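MaoC family protein (Mycobacterium tuberculosis H37Rv, PDB 3KHP) probably catalyses the reversible hydration of trans-2-enoyl thioesters to (3R)-3-hydroxyacyl thioesters. Local coordinates at residues 39-42 with 43-46; 201-205 with 206-210; 264-267 with 268-271. One frame throughout, in Å; residues are numbered along the deposited sequence.

Interaction 1. Residues 39-42 with 43-46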
ATOM      1  N   GLU A  39      12.169   5.647 -11.224  1.00 28.55           N
ATOM      2  CA  GLU A  39      10.957   5.908 -11.957  1.00 28.98           C
ATOM      3  C   GLU A  39       9.762   5.443 -11.169  1.00 27.02           C
ATOM      4  O   GLU A  39       9.818   4.417 -10.515  1.00 27.33           O
ATOM      5  CB  GLU A  39      10.931   5.099 -13.248  1.00 29.71           C
ATOM      6  CG  GLU A  39      11.969   5.447 -14.266  1.00 34.52           C
ATOM      7  CD  GLU A  39      11.559   4.929 -15.639  1.00 38.80           C
ATOM      8  OE1 GLU A  39      12.212   3.997 -16.145  1.00 40.02           O
ATOM      9  OE2 GLU A  39      10.529   5.434 -16.160  1.00 43.28           O
ATOM     10  N   TRP A  40       8.659   6.157 -11.316  1.00 25.15           N
ATOM     11  CA  TRP A  40       7.440   5.837 -10.609  1.00 23.97           C
ATOM     12  C   TRP A  40       6.234   6.303 -11.424  1.00 23.45           C
ATOM     13  O   TRP A  40       6.370   7.184 -12.276  1.00 23.63           O
ATOM     14  CB  TRP A  40       7.478   6.495  -9.230  1.00 23.12           C
ATOM     15  CG  TRP A  40       7.356   7.968  -9.241  1.00 22.10           C
ATOM     16  CD1 TRP A  40       6.196   8.688  -9.170  1.00 20.21           C
ATOM     17  CD2 TRP A  40       8.418   8.933  -9.279  1.00 19.45           C
ATOM     18  NE1 TRP A  40       6.473  10.025  -9.182  1.00 19.51           N
ATOM     19  CE2 TRP A  40       7.824  10.204  -9.264  1.00 18.52           C
ATOM     20  CE3 TRP A  40       9.808   8.843  -9.343  1.00 19.49           C
ATOM     21  CZ2 TRP A  40       8.566  11.373  -9.287  1.00 19.12           C
ATOM     22  CZ3 TRP A  40      10.538   9.998  -9.378  1.00 19.12           C
ATOM     23  CH2 TRP A  40       9.925  11.249  -9.347  1.00 19.04           C
ATOM     24  N   THR A  41       5.078   5.681 -11.188  1.00 22.57           N
ATOM     25  CA  THR A  41       3.818   6.083 -11.803  1.00 21.58           C
ATOM     26  C   THR A  41       2.918   6.572 -10.688  1.00 20.88           C
ATOM     27  O   THR A  41       3.320   6.561  -9.497  1.00 20.63           O
ATOM     28  CB  THR A  41       3.109   4.928 -12.511  1.00 22.56           C
ATOM     29  OG1 THR A  41       2.754   3.931 -11.541  1.00 23.12           O
ATOM     30  CG2 THR A  41       4.024   4.308 -13.628  1.00 22.60           C
ATOM     31  N   ASP A  42       1.703   6.999 -11.045  1.00 19.20           N
ATOM     32  CA  ASP A  42       0.815   7.571 -10.043  1.00 18.14           C
ATOM     33  C   ASP A  42       0.423   6.537  -9.009  1.00 16.82           C
ATOM     34  O   ASP A  42       0.128   6.864  -7.869  1.00 17.00           O
ATOM     35  CB  ASP A  42      -0.424   8.269 -10.636  1.00 17.92           C
ATOM     36  CG  ASP A  42      -1.292   7.360 -11.495  1.00 19.68           C
ATOM     37  OD1 ASP A  42      -1.110   6.135 -11.543  1.00 22.61           O
ATOM     38  OD2 ASP A  42      -2.198   7.898 -12.165  1.00 26.58           O
ATOM     39  N   ARG A  43       0.402   5.287  -9.397  1.00 15.73           N
ATOM     40  CA  ARG A  43       0.086   4.233  -8.427  1.00 15.75           C
ATOM     41  C   ARG A  43       1.041   4.259  -7.238  1.00 14.59           C
ATOM     42  O   ARG A  43       0.640   4.019  -6.118  1.00 14.55           O
ATOM     43  CB  ARG A  43       0.195   2.898  -9.114  1.00 15.50           C
ATOM     44  CG  ARG A  43      -0.262   1.741  -8.304  1.00 16.64           C
ATOM     45  CD  ARG A  43       0.197   0.540  -8.995  1.00 17.23           C
ATOM     46  NE  ARG A  43      -0.494  -0.661  -8.594  1.00 19.72           N
ATOM     47  CZ  ARG A  43       0.079  -1.860  -8.586  1.00 23.18           C
ATOM     48  NH1 ARG A  43       1.360  -1.982  -8.926  1.00 23.44           N
ATOM     49  NH2 ARG A  43      -0.620  -2.939  -8.231  1.00 23.65           N
ATOM     50  N   ASP A  44       2.310   4.523  -7.512  1.00 13.56           N
ATOM     51  CA  ASP A  44       3.325   4.542  -6.492  1.00 13.58           C
ATOM     52  C   ASP A  44       3.109   5.694  -5.522  1.00 12.62           C
ATOM     53  O   ASP A  44       3.303   5.527  -4.333  1.00 11.56           O
ATOM     54  CB  ASP A  44       4.730   4.685  -7.124  1.00 13.45           C
ATOM     55  CG  ASP A  44       5.091   3.522  -7.968  1.00 13.55           C
ATOM     56  OD1 ASP A  44       5.083   2.422  -7.421  1.00 17.15           O
ATOM     57  OD2 ASP A  44       5.326   3.664  -9.197  1.00 17.15           O
ATOM     58  N   THR A  45       2.741   6.867  -6.032  1.00 12.69           N
ATOM     59  CA  THR A  45       2.680   8.061  -5.176  1.00 13.05           C
ATOM     60  C   THR A  45       1.374   8.016  -4.401  1.00 13.52           C
ATOM     61  O   THR A  45       1.319   8.417  -3.259  1.00 13.75           O
ATOM     62  CB  THR A  45       2.843   9.364  -5.966  1.00 13.23           C
ATOM     63  OG1 THR A  45       2.148   9.267  -7.213  1.00 14.36           O
ATOM     64  CG2 THR A  45       4.337   9.680  -6.255  1.00 12.33           C
ATOM     65  N   LEU A  46       0.335   7.465  -5.027  1.00 13.37           N
ATOM     66  CA  LEU A  46      -0.907   7.188  -4.345  1.00 12.96           C
ATOM     67  C   LEU A  46      -0.672   6.163  -3.224  1.00 13.56           C
ATOM     68  O   LEU A  46      -1.068   6.387  -2.079  1.00 11.92           O
ATOM     69  CB  LEU A  46      -1.957   6.648  -5.338  1.00 11.97           C
ATOM     70  CG  LEU A  46      -2.476   7.658  -6.383  1.00 12.00           C
ATOM     71  CD1 LEU A  46      -3.191   6.949  -7.497  1.00  5.28           C
ATOM     72  CD2 LEU A  46      -3.326   8.780  -5.751  1.00 11.01           C
TER
HETATM   73  O   HOH W   1       4.550   1.733 -10.777  1.00 29.60           O
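Arg43 meets Thr41 first: its backbone N points at Thr41 OG1 in a weak capping bond, 3.5 Å long. The rest of Arg43 leads away, its chain extended from CG to NE, to reach the second subunit, where NH2 forms a salt bridge with Asp44 of that subunit and NE bonds Leu204 O of the same subunit. Asp44 of this chain folds back over the start of the helix. Its OD2 takes the backbone N-H of Thr41 on its anti lone pair, at 2.8 Å and nearly straight (168°), and Asp44 N returns a weak bond to Thr41 O; its OD1 pairs with Arg43 of the second subunit. Thr41 and Asp44 thus make a capping box at the N-terminus of helix 42-51, just where strand 36-40 gives way to it. A water joins the two side chains, donating to Asp44 OD2 at 2.6 Å and lying 2.9 Å from Thr41 OG1. Thr45 then sets its methyl CG2 obliquely beside the CD1-NE1 side of the Trp40 indole, 3.6 Å from CD1, while Thr45 OG1 bonds Ala114 O and Trp40 NE1 bonds Pro113 O. Leu46 closes the first full helical turn, its N giving a 2.9 Å bond to Asp42 O, almost in line with the carbonyl. Asp42 OD1 forms a salt bridge with Arg208 of the second subunit.

Interaction 2. Residues 201-205 with 206-210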
ATOM      1  N   ILE A 201       0.920  -1.812   4.524  1.00 13.77           N
ATOM      2  CA  ILE A 201       0.786  -1.060   3.272  1.00 13.10           C
ATOM      3  C   ILE A 201       2.045  -0.219   3.058  1.00 11.83           C
ATOM      4  O   ILE A 201       2.508  -0.039   1.927  1.00 10.53           O
ATOM      5  CB  ILE A 201      -0.366  -0.095   3.215  1.00 13.23           C
ATOM      6  CG1 ILE A 201      -1.392  -0.303   4.336  1.00 18.02           C
ATOM      7  CG2 ILE A 201      -0.996  -0.146   1.821  1.00 17.14           C
ATOM      8  CD1 ILE A 201      -1.921  -1.884   4.756  1.00 18.54           C
ATOM      9  N   TYR A 202       2.552   0.367   4.129  1.00 11.33           N
ATOM     10  CA  TYR A 202       3.712   1.248   3.978  1.00 12.57           C
ATOM     11  C   TYR A 202       4.941   0.525   3.360  1.00 12.39           C
ATOM     12  O   TYR A 202       5.687   1.120   2.548  1.00 12.42           O
ATOM     13  CB  TYR A 202       4.109   1.960   5.293  1.00 12.61           C
ATOM     14  CG  TYR A 202       5.280   2.842   5.008  1.00 14.51           C
ATOM     15  CD1 TYR A 202       5.103   4.090   4.407  1.00 16.25           C
ATOM     16  CD2 TYR A 202       6.570   2.399   5.212  1.00 14.75           C
ATOM     17  CE1 TYR A 202       6.158   4.873   4.094  1.00 13.18           C
ATOM     18  CE2 TYR A 202       7.643   3.180   4.887  1.00 15.65           C
ATOM     19  CZ  TYR A 202       7.429   4.415   4.316  1.00 15.85           C
ATOM     20  OH  TYR A 202       8.483   5.209   3.949  1.00 17.69           O
ATOM     21  N   ARG A 203       5.081  -0.764   3.663  1.00 12.79           N
ATOM     22  CA  ARG A 203       6.195  -1.590   3.166  1.00 13.62           C
ATOM     23  C   ARG A 203       6.129  -1.833   1.669  1.00 14.04           C
ATOM     24  O   ARG A 203       7.125  -2.289   1.054  1.00 13.81           O
ATOM     25  CB  ARG A 203       6.282  -2.936   3.963  1.00 13.92           C
ATOM     26  CG  ARG A 203       5.150  -3.926   3.782  1.00 13.97           C
ATOM     27  CD  ARG A 203       5.120  -5.019   4.868  1.00 13.90           C
ATOM     28  NE  ARG A 203       6.321  -5.843   4.818  1.00 15.24           N
ATOM     29  CZ  ARG A 203       6.564  -6.782   3.897  1.00 14.09           C
ATOM     30  NH1 ARG A 203       5.694  -7.041   2.947  1.00 10.82           N
ATOM     31  NH2 ARG A 203       7.722  -7.445   3.911  1.00 16.27           N
ATOM     32  N   LEU A 204       4.973  -1.544   1.063  1.00 13.46           N
ATOM     33  CA  LEU A 204       4.841  -1.718  -0.359  1.00 14.09           C
ATOM     34  C   LEU A 204       5.287  -0.461  -1.080  1.00 14.97           C
ATOM     35  O   LEU A 204       5.205  -0.382  -2.285  1.00 15.38           O
ATOM     36  CB  LEU A 204       3.424  -2.114  -0.736  1.00 14.36           C
ATOM     37  CG  LEU A 204       2.932  -3.403  -0.073  1.00 13.32           C
ATOM     38  CD1 LEU A 204       1.525  -3.785  -0.592  1.00 13.17           C
ATOM     39  CD2 LEU A 204       3.923  -4.566  -0.293  1.00 10.93           C
ATOM     40  N   SER A 205       5.815   0.517  -0.353  1.00 15.52           N
ATOM     41  CA  SER A 205       6.623   1.539  -1.017  1.00 15.88           C
ATOM     42  C   SER A 205       8.125   1.135  -1.041  1.00 16.08           C
ATOM     43  O   SER A 205       8.957   1.931  -1.475  1.00 16.42           O
ATOM     44  CB  SER A 205       6.422   2.926  -0.372  1.00 15.71           C
ATOM     45  OG  SER A 205       5.090   3.389  -0.575  1.00 16.19           O
ATOM     46  N   GLY A 206       8.460  -0.083  -0.592  1.00 16.07           N
ATOM     47  CA  GLY A 206       9.784  -0.682  -0.881  1.00 15.83           C
ATOM     48  C   GLY A 206      10.521  -1.320   0.281  1.00 15.70           C
ATOM     49  O   GLY A 206      11.313  -2.229   0.066  1.00 16.23           O
ATOM     50  N   ASP A 207      10.293  -0.851   1.507  1.00 15.62           N
ATOM     51  CA  ASP A 207      11.039  -1.378   2.658  1.00 15.93           C
ATOM     52  C   ASP A 207      10.345  -2.587   3.284  1.00 15.99           C
ATOM     53  O   ASP A 207       9.488  -2.484   4.178  1.00 15.83           O
ATOM     54  CB  ASP A 207      11.331  -0.298   3.691  1.00 15.39           C
ATOM     55  CG  ASP A 207      12.143  -0.807   4.849  1.00 15.14           C
ATOM     56  OD1 ASP A 207      12.392  -2.005   4.900  1.00 17.72           O
ATOM     57  OD2 ASP A 207      12.506  -0.031   5.760  1.00 17.29           O
ATOM     58  N   ARG A 208      10.767  -3.748   2.807  1.00 16.49           N
ATOM     59  CA  ARG A 208      10.170  -5.064   3.176  1.00 16.18           C
ATOM     60  C   ARG A 208      10.762  -5.679   4.437  1.00 15.48           C
ATOM     61  O   ARG A 208      10.449  -6.824   4.781  1.00 15.13           O
ATOM     62  CB  ARG A 208      10.363  -6.065   2.014  1.00 16.00           C
ATOM     63  CG  ARG A 208       9.839  -5.591   0.661  1.00 15.29           C
ATOM     64  CD  ARG A 208       8.295  -5.411   0.652  1.00 16.33           C
ATOM     65  NE  ARG A 208       7.794  -5.280  -0.709  1.00 15.66           N
ATOM     66  CZ  ARG A 208       7.630  -6.291  -1.552  1.00 16.48           C
ATOM     67  NH1 ARG A 208       7.912  -7.534  -1.183  1.00 18.27           N
ATOM     68  NH2 ARG A 208       7.194  -6.063  -2.776  1.00 17.66           N
ATOM     69  N   ASN A 209      11.607  -4.927   5.126  1.00 15.68           N
ATOM     70  CA  ASN A 209      12.305  -5.444   6.293  1.00 16.30           C
ATOM     71  C   ASN A 209      11.309  -6.013   7.298  1.00 15.82           C
ATOM     72  O   ASN A 209      10.396  -5.346   7.690  1.00 16.09           O
ATOM     73  CB  ASN A 209      13.167  -4.367   6.947  1.00 17.05           C
ATOM     74  CG  ASN A 209      14.042  -4.933   8.106  1.00 19.18           C
ATOM     75  OD1 ASN A 209      13.517  -5.513   9.065  1.00 19.68           O
ATOM     76  ND2 ASN A 209      15.375  -4.834   7.967  1.00 18.88           N
ATOM     77  N   PRO A 210      11.492  -7.258   7.728  1.00 16.08           N
ATOM     78  CA  PRO A 210      10.431  -7.889   8.513  1.00 15.95           C
ATOM     79  C   PRO A 210      10.320  -7.402   9.944  1.00 15.17           C
ATOM     80  O   PRO A 210       9.388  -7.760  10.653  1.00 15.15           O
ATOM     81  CB  PRO A 210      10.794  -9.363   8.483  1.00 16.19           C
ATOM     82  CG  PRO A 210      12.233  -9.389   8.171  1.00 16.40           C
ATOM     83  CD  PRO A 210      12.472  -8.241   7.255  1.00 15.78           C
TER
HETATM   84  O   HOH W   2       8.617   1.522   2.390  1.00 15.58           O
HETATM   85  O   HOH W   3       8.391  -4.226   6.124  1.00 11.66           O
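Two bent arginine chains bring this contact together: Arg203 turns at chi3 (-63°) and Arg208 at chi2 (-65°), and the two side chains cross at about a right angle. The bend swings the Arg203 guanidinium toward the backbone of Arg208, where NH2 donates to Arg208 O at 2.9 Å, approaching somewhat out of the carbonyl plane. Arg208 CD lies over one face of that guanidinium, near its rim, 3.8 Å from Arg203 NH1. The Arg208 group in turn has Leu204 CD2 over one face, 4.0 Å from NE, and Arg203 O at its edge. Both positive groups are answered by the second subunit: its Glu64 takes Arg203 through one oxygen and Arg208 through the other, and its Asp42 forms a salt bridge with Arg208 NH2. At the end of the 203-205 3-10 turn, Gly206 N bonds Arg203 O at 3.1 Å from above the carbonyl plane; its positive phi (133°) is one glycine takes readily. A water accepts from Arg203 NE (2.9 Å) and donates to Asp207 O and Asn209 O, linking the Arg203 side chain to those carbonyls. Asp207 OD1 receives Asn209 N at 3.0 Å, an Asx turn. Tyr202 to His212 matches the hydratase 2 motif, whose Asp and His, here Asp207 and His212, are the catalytic pair in relatives and probably here. The loop follows helix 198-202 and leads toward helix 215-220; Leu204 and Ser205 pack on helix 42-51, and Tyr202 also touches helix 231-245.

Interaction 3. Residues 264-267 with 268-271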
ATOM      1  N   PRO A 264      10.880   4.241  19.012  1.00 22.65           N
ATOM      2  CA  PRO A 264      10.053   3.551  18.042  1.00 21.71           C
ATOM      3  C   PRO A 264       8.566   3.827  18.210  1.00 20.37           C
ATOM      4  O   PRO A 264       8.120   4.224  19.285  1.00 19.33           O
ATOM      5  CB  PRO A 264      10.364   2.068  18.287  1.00 21.90           C
ATOM      6  CG  PRO A 264      11.287   2.015  19.431  1.00 23.27           C
ATOM      7  CD  PRO A 264      11.421   3.337  20.042  1.00 23.06           C
ATOM      8  N   VAL A 265       7.824   3.596  17.133  1.00 19.19           N
ATOM      9  CA  VAL A 265       6.374   3.713  17.132  1.00 18.13           C
ATOM     10  C   VAL A 265       5.766   2.364  16.834  1.00 18.03           C
ATOM     11  O   VAL A 265       6.314   1.570  16.034  1.00 18.07           O
ATOM     12  CB  VAL A 265       5.911   4.744  16.065  1.00 18.25           C
ATOM     13  CG1 VAL A 265       4.401   4.657  15.841  1.00 17.23           C
ATOM     14  CG2 VAL A 265       6.328   6.150  16.473  1.00 16.93           C
ATOM     15  N   PHE A 266       4.620   2.070  17.430  1.00 17.32           N
ATOM     16  CA  PHE A 266       3.935   0.845  17.015  1.00 18.04           C
ATOM     17  C   PHE A 266       2.751   1.177  16.134  1.00 17.59           C
ATOM     18  O   PHE A 266       2.080   2.162  16.380  1.00 18.14           O
ATOM     19  CB  PHE A 266       3.541   0.030  18.252  1.00 18.21           C
ATOM     20  CG  PHE A 266       4.718  -0.372  19.067  1.00 19.13           C
ATOM     21  CD1 PHE A 266       5.394  -1.566  18.791  1.00 21.39           C
ATOM     22  CD2 PHE A 266       5.191   0.445  20.092  1.00 20.59           C
ATOM     23  CE1 PHE A 266       6.509  -1.945  19.556  1.00 21.73           C
ATOM     24  CE2 PHE A 266       6.306   0.058  20.855  1.00 22.09           C
ATOM     25  CZ  PHE A 266       6.960  -1.138  20.573  1.00 20.80           C
ATOM     26  N   PRO A 267       2.500   0.384  15.085  1.00 17.90           N
ATOM     27  CA  PRO A 267       1.327   0.736  14.263  1.00 18.03           C
ATOM     28  C   PRO A 267       0.061   0.653  15.110  1.00 18.57           C
ATOM     29  O   PRO A 267      -0.077  -0.266  15.954  1.00 17.75           O
ATOM     30  CB  PRO A 267       1.322  -0.298  13.153  1.00 18.70           C
ATOM     31  CG  PRO A 267       2.604  -1.110  13.303  1.00 17.85           C
ATOM     32  CD  PRO A 267       3.174  -0.840  14.638  1.00 17.65           C
ATOM     33  N   GLY A 268      -0.791   1.667  14.956  1.00 18.66           N
ATOM     34  CA  GLY A 268      -2.012   1.805  15.748  1.00 18.68           C
ATOM     35  C   GLY A 268      -1.925   2.985  16.693  1.00 18.93           C
ATOM     36  O   GLY A 268      -2.939   3.495  17.152  1.00 19.33           O
ATOM     37  N   GLU A 269      -0.712   3.432  16.984  1.00 18.93           N
ATOM     38  CA  GLU A 269      -0.531   4.574  17.898  1.00 19.04           C
ATOM     39  C   GLU A 269      -0.798   5.877  17.168  1.00 18.20           C
ATOM     40  O   GLU A 269      -0.631   5.962  15.970  1.00 17.36           O
ATOM     41  CB  GLU A 269       0.872   4.585  18.511  1.00 18.73           C
ATOM     42  CG  GLU A 269       1.130   3.455  19.454  1.00 19.76           C
ATOM     43  CD  GLU A 269       2.466   3.579  20.168  1.00 21.90           C
ATOM     44  OE1 GLU A 269       3.511   3.737  19.492  1.00 19.30           O
ATOM     45  OE2 GLU A 269       2.453   3.492  21.423  1.00 22.97           O
ATOM     46  N   THR A 270      -1.226   6.875  17.915  1.00 17.85           N
ATOM     47  CA  THR A 270      -1.560   8.159  17.358  1.00 18.33           C
ATOM     48  C   THR A 270      -0.390   9.054  17.496  1.00 18.22           C
ATOM     49  O   THR A 270       0.161   9.197  18.574  1.00 18.37           O
ATOM     50  CB  THR A 270      -2.786   8.767  18.059  1.00 18.37           C
ATOM     51  OG1 THR A 270      -3.946   7.991  17.728  1.00 18.97           O
ATOM     52  CG2 THR A 270      -3.010  10.208  17.630  1.00 19.57           C
ATOM     53  N   LEU A 271      -0.009   9.659  16.377  1.00 19.15           N
ATOM     54  CA  LEU A 271       1.115  10.546  16.322  1.00 18.62           C
ATOM     55  C   LEU A 271       0.689  12.037  16.424  1.00 19.81           C
ATOM     56  O   LEU A 271       0.026  12.576  15.505  1.00 19.92           O
ATOM     57  CB  LEU A 271       1.912  10.263  15.052  1.00 17.49           C
ATOM     58  CG  LEU A 271       2.540   8.874  14.984  1.00 15.82           C
ATOM     59  CD1 LEU A 271       2.890   8.530  13.567  1.00 12.40           C
ATOM     60  CD2 LEU A 271       3.753   8.737  15.888  1.00 13.33           C
TER
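Glu269 lies alongside Phe266, both side chains pointing the same way, with OE1 at the edge of the phenyl ring, 3.7 Å from CD2. Its CG stands anti to the carbonyl carbon (chi1 -68°) and the chain then runs extended (chi2 -173°), which carries the carboxylate back along Phe266. OE1 accepts the Phe266 N-H, which approaches from above the carboxylate plane, 2.9 Å from N to OE1 and almost perfectly straight (178°). The other oxygen, OE2, forms a salt bridge with Arg298, so both carboxylate oxygens are held. On its way the Glu269 chain passes the Phe266 carbonyl, CB lying 3.4 Å from O. Glu269 N donates to Phe266 O at 3.1 Å, the closing bond of the turn. Flanking the turn, Val265 CG2 meets Leu271 CD2 at 3.7 Å, an apolar pair packed against Val300 of strand 298-308 and against helix 231-245. Lys226 makes a cation-pi contact with the Phe266 ring. Pro267 and Gly268 occupy the two corners, Gly268 with the positive phi that glycine takes readily. This is a type II Pro-Gly turn leading into strand 271-279 of the MaoC-like hot-dog domain, beside its long helix 231-245.

Interaction 1 lies in the N-terminal half of the double hot-dog fold and interaction 2 in the MaoC-like half, their centres 15 Å apart and nearest atoms about 5 Å apart. Within one subunit they do not touch, but both face the dimer partner: the helix start of interaction 1 meets residues 201-210 of the second subunit, and the reverse. Interaction 3 touches no other chain; its centre is 16 Å from that of interaction 2 and 25 Å from that of interaction 1. The probable catalytic pair, Asp207 and His212, lies in or next to interaction 2; the nearest atoms of interactions 2 and 3 are about 9 Å apart.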